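Local coordinates for DUF4973 domain-containing protein (PDB 4QNI), which is of unknown function but is probably an auxiliary nutrient-binding protein of a gut Bacteroides, built from two domains rich in beta strands, at residues 169-174 against 212-217. Numbering follows the deposited sequence.
Sequences NDYSGD and DEQTIF. With EDO (1,2-ethanediol), chain F.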
ATOM      1  N   ASN A 169     -14.280 -30.825  -9.893  1.00 34.64           N
ATOM      2  CA  ASN A 169     -14.458 -31.859 -10.892  1.00 34.74           C
ATOM      3  C   ASN A 169     -14.046 -31.200 -12.230  1.00 41.24           C
ATOM      4  O   ASN A 169     -13.470 -30.103 -12.208  1.00 41.32           O
ATOM      5  CB  ASN A 169     -15.893 -32.429 -10.866  1.00 30.61           C
ATOM      6  CG  ASN A 169     -16.993 -31.434 -11.185  1.00 44.96           C
ATOM      7  OD1 ASN A 169     -16.757 -30.345 -11.708  1.00 38.79           O
ATOM      8  ND2 ASN A 169     -18.222 -31.764 -10.825  1.00 33.15           N
ATOM      9  N   ASP A 170     -14.308 -31.835 -13.381  1.00 38.89           N
ATOM     10  CA  ASP A 170     -13.908 -31.257 -14.677  1.00 38.58           C
ATOM     11  C   ASP A 170     -14.702 -30.004 -15.054  1.00 39.88           C
ATOM     12  O   ASP A 170     -14.358 -29.351 -16.014  1.00 41.46           O
ATOM     13  CB  ASP A 170     -14.073 -32.310 -15.815  1.00 40.94           C
ATOM     14  CG  ASP A 170     -13.182 -33.540 -15.707  1.00 46.76           C
ATOM     15  OD1 ASP A 170     -12.133 -33.457 -15.043  1.00 48.30           O
ATOM     16  OD2 ASP A 170     -13.515 -34.569 -16.323  1.00 53.08           O
ATOM     17  N   TYR A 171     -15.740 -29.663 -14.320  1.00 35.54           N
ATOM     18  CA  TYR A 171     -16.693 -28.635 -14.722  1.00 34.34           C
ATOM     19  C   TYR A 171     -16.916 -27.543 -13.717  1.00 39.20           C
ATOM     20  O   TYR A 171     -17.838 -26.739 -13.902  1.00 39.61           O
ATOM     21  CB  TYR A 171     -18.063 -29.337 -14.961  1.00 33.04           C
ATOM     22  CG  TYR A 171     -17.959 -30.665 -15.676  1.00 32.59           C
ATOM     23  CD1 TYR A 171     -17.712 -30.728 -17.050  1.00 35.34           C
ATOM     24  CD2 TYR A 171     -18.041 -31.865 -14.972  1.00 32.43           C
ATOM     25  CE1 TYR A 171     -17.541 -31.960 -17.701  1.00 37.32           C
ATOM     26  CE2 TYR A 171     -17.911 -33.098 -15.618  1.00 33.55           C
ATOM     27  CZ  TYR A 171     -17.655 -33.141 -16.979  1.00 42.79           C
ATOM     28  OH  TYR A 171     -17.499 -34.362 -17.589  1.00 47.82           O
ATOM     29  N   SER A 172     -16.127 -27.517 -12.646  1.00 35.46           N
ATOM     30  CA  SER A 172     -16.357 -26.557 -11.585  1.00 34.92           C
ATOM     31  C   SER A 172     -15.288 -25.477 -11.519  1.00 39.67           C
ATOM     32  O   SER A 172     -14.158 -25.653 -11.954  1.00 41.69           O
ATOM     33  CB  SER A 172     -16.453 -27.278 -10.240  1.00 36.75           C
ATOM     34  OG  SER A 172     -15.223 -27.922  -9.959  1.00 37.10           O
ATOM     35  N   GLY A 173     -15.661 -24.392 -10.881  1.00 34.89           N
ATOM     36  CA  GLY A 173     -14.832 -23.232 -10.678  1.00 34.47           C
ATOM     37  C   GLY A 173     -15.663 -21.996 -10.914  1.00 38.81           C
ATOM     38  O   GLY A 173     -16.902 -22.062 -10.950  1.00 36.18           O
ATOM     39  N   ASP A 174     -14.966 -20.870 -11.120  1.00 36.71           N
ATOM     40  CA  ASP A 174     -15.587 -19.579 -11.347  1.00 36.85           C
ATOM     41  C   ASP A 174     -15.702 -19.340 -12.839  1.00 40.43           C
ATOM     42  O   ASP A 174     -14.732 -19.023 -13.548  1.00 39.91           O
ATOM     43  CB  ASP A 174     -14.840 -18.441 -10.602  1.00 38.79           C
ATOM     44  CG  ASP A 174     -14.876 -18.570  -9.071  1.00 48.43           C
ATOM     45  OD1 ASP A 174     -15.607 -19.443  -8.558  1.00 50.63           O
ATOM     46  OD2 ASP A 174     -14.163 -17.815  -8.396  1.00 54.91           O
ATOM     47  N   ASP A 212     -21.110 -33.801  -7.478  1.00 35.53           N
ATOM     48  CA  ASP A 212     -20.390 -35.053  -7.681  1.00 35.71           C
ATOM     49  C   ASP A 212     -19.469 -34.874  -8.914  1.00 40.55           C
ATOM     50  O   ASP A 212     -19.204 -33.725  -9.301  1.00 40.85           O
ATOM     51  CB  ASP A 212     -21.340 -36.259  -7.779  1.00 38.09           C
ATOM     52  CG  ASP A 212     -22.375 -36.212  -8.889  1.00 47.96           C
ATOM     53  OD1 ASP A 212     -22.106 -35.557  -9.937  1.00 47.94           O
ATOM     54  OD2 ASP A 212     -23.416 -36.898  -8.751  1.00 51.65           O
ATOM     55  N   GLU A 213     -18.959 -35.964  -9.499  1.00 37.45           N
ATOM     56  CA  GLU A 213     -18.038 -35.905 -10.649  1.00 37.74           C
ATOM     57  C   GLU A 213     -18.620 -35.285 -11.917  1.00 41.75           C
ATOM     58  O   GLU A 213     -17.856 -34.746 -12.722  1.00 41.38           O
ATOM     59  CB  GLU A 213     -17.559 -37.303 -11.037  1.00 39.13           C
ATOM     60  CG  GLU A 213     -16.619 -37.938 -10.045  1.00 47.74           C
ATOM     61  CD  GLU A 213     -16.176 -39.346 -10.402  1.00 65.78           C
ATOM     62  OE1 GLU A 213     -16.639 -39.898 -11.428  1.00 63.66           O
ATOM     63  OE2 GLU A 213     -15.326 -39.887  -9.662  1.00 46.20           O
ATOM     64  N   GLN A 214     -19.935 -35.419 -12.125  1.00 36.70           N
ATOM     65  CA  GLN A 214     -20.590 -34.974 -13.368  1.00 36.27           C
ATOM     66  C   GLN A 214     -21.655 -33.926 -13.113  1.00 41.49           C
ATOM     67  O   GLN A 214     -22.478 -33.640 -14.002  1.00 41.16           O
ATOM     68  CB  GLN A 214     -21.252 -36.197 -14.056  1.00 37.78           C
ATOM     69  CG  GLN A 214     -20.262 -37.246 -14.555  1.00 39.48           C
ATOM     70  CD  GLN A 214     -19.326 -36.697 -15.617  1.00 56.89           C
ATOM     71  OE1 GLN A 214     -18.115 -36.955 -15.589  1.00 52.94           O
ATOM     72  NE2 GLN A 214     -19.858 -35.918 -16.581  1.00 40.07           N
ATOM     73  N   THR A 215     -21.656 -33.360 -11.893  1.00 37.43           N
ATOM     74  CA  THR A 215     -22.678 -32.398 -11.510  1.00 36.31           C
ATOM     75  C   THR A 215     -22.092 -31.267 -10.698  1.00 37.80           C
ATOM     76  O   THR A 215     -21.302 -31.472  -9.775  1.00 34.76           O
ATOM     77  CB  THR A 215     -23.824 -33.084 -10.695  1.00 38.57           C
ATOM     78  OG1 THR A 215     -24.059 -34.415 -11.153  1.00 39.75           O
ATOM     79  CG2 THR A 215     -25.117 -32.304 -10.703  1.00 34.91           C
ATOM     80  N   ILE A 216     -22.562 -30.078 -11.008  1.00 33.96           N
ATOM     81  CA  ILE A 216     -22.257 -28.861 -10.262  1.00 32.82           C
ATOM     82  C   ILE A 216     -23.588 -28.216  -9.920  1.00 39.60           C
ATOM     83  O   ILE A 216     -24.646 -28.653 -10.418  1.00 39.72           O
ATOM     84  CB  ILE A 216     -21.332 -27.879 -11.088  1.00 34.35           C
ATOM     85  CG1 ILE A 216     -22.009 -27.355 -12.377  1.00 33.59           C
ATOM     86  CG2 ILE A 216     -19.946 -28.488 -11.380  1.00 34.11           C
ATOM     87  CD1 ILE A 216     -21.257 -26.110 -13.060  1.00 33.12           C
ATOM     88  N   PHE A 217     -23.536 -27.135  -9.148  1.00 36.11           N
ATOM     89  CA  PHE A 217     -24.675 -26.249  -9.038  1.00 35.57           C
ATOM     90  C   PHE A 217     -24.160 -24.793  -9.123  1.00 39.52           C
ATOM     91  O   PHE A 217     -22.981 -24.513  -8.860  1.00 38.15           O
ATOM     92  CB  PHE A 217     -25.594 -26.500  -7.808  1.00 36.56           C
ATOM     93  CG  PHE A 217     -25.089 -25.919  -6.509  1.00 36.39           C
ATOM     94  CD1 PHE A 217     -25.291 -24.577  -6.201  1.00 36.52           C
ATOM     95  CD2 PHE A 217     -24.399 -26.716  -5.595  1.00 37.04           C
ATOM     96  CE1 PHE A 217     -24.792 -24.037  -5.025  1.00 38.55           C
ATOM     97  CE2 PHE A 217     -23.892 -26.175  -4.425  1.00 39.09           C
ATOM     98  CZ  PHE A 217     -24.092 -24.840  -4.146  1.00 38.52           C
TER
HETATM   99  C1  EDO F 404     -11.374 -29.799 -17.644  1.00 76.33           C
HETATM  100  O1  EDO F 404     -11.834 -28.457 -17.704  1.00 73.73           O
HETATM  101  C2  EDO F 404      -9.952 -29.839 -17.018  1.00 79.22           C
HETATM  102  O2  EDO F 404      -9.466 -31.181 -16.966  1.00 80.84           O
HETATM  103  O   HOH W   1     -15.430 -34.594 -13.548  1.00 37.18           O
HETATM  104  O   HOH W   2     -15.637 -36.150 -16.194  1.00 53.61           O
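Asn169 and Glu213 bring the two backbones closest, CA to CA 5.4 Å, where a type I turn from Asn169 to Ser172 faces the turn that leads into strand 215-219. Asn169 reaches across with its amide. Its ND2 donates to the carbonyl O of Asp212 at 2.7 Å, with that oxygen close to the amide plane. A weak second bond runs from the same ND2 to Thr215 O. The other end of the amide works at home: OD1 accepts from the backbone N of Tyr171, an Asx turn, with the donor above the carbonyl plane. CG lies between the backbone N and the carbonyl carbon (chi1 62°), which lets one amide serve both turns. A leucine in its place has no amide to give or take these bonds, and the 169-172 turn would probably be less firmly tied to the 212-215 turn. Asp212 makes an Asx turn of its own: its OD1 accepts from Gln214 N and also from Thr215 OG1, the two donors coming from opposite faces of the carboxylate plane. The Tyr171 ring brings its edge to Glu213 O, with CE2 3.3 Å from that oxygen. Gln214 bends at chi2 (-62°), and its NE2 donates to Tyr171 OH at 3.0 Å, the ring and amide planes 74° apart. Tyr171 OH also bonds to Glu242 O. Water 1 joins Asp170 N to Glu213 O, and water 2 joins Asp170 OD2 to Gln214 OE1. Beside these polar groups, Ile216 CG2 packs 3.9 Å from Ser172 CB and 4.1 Å from Tyr171 CB. The contact lies in the C-terminal, BT_3044-like region. Strand 205-210 runs between strands 173-176 and 215-219 in the antiparallel sheet, and its Val210 touches Asn169 and Ser172. On the far side of strand 215-219, strand 234-240 supplies Phe239, which stacks on Tyr171 and touches Ile216.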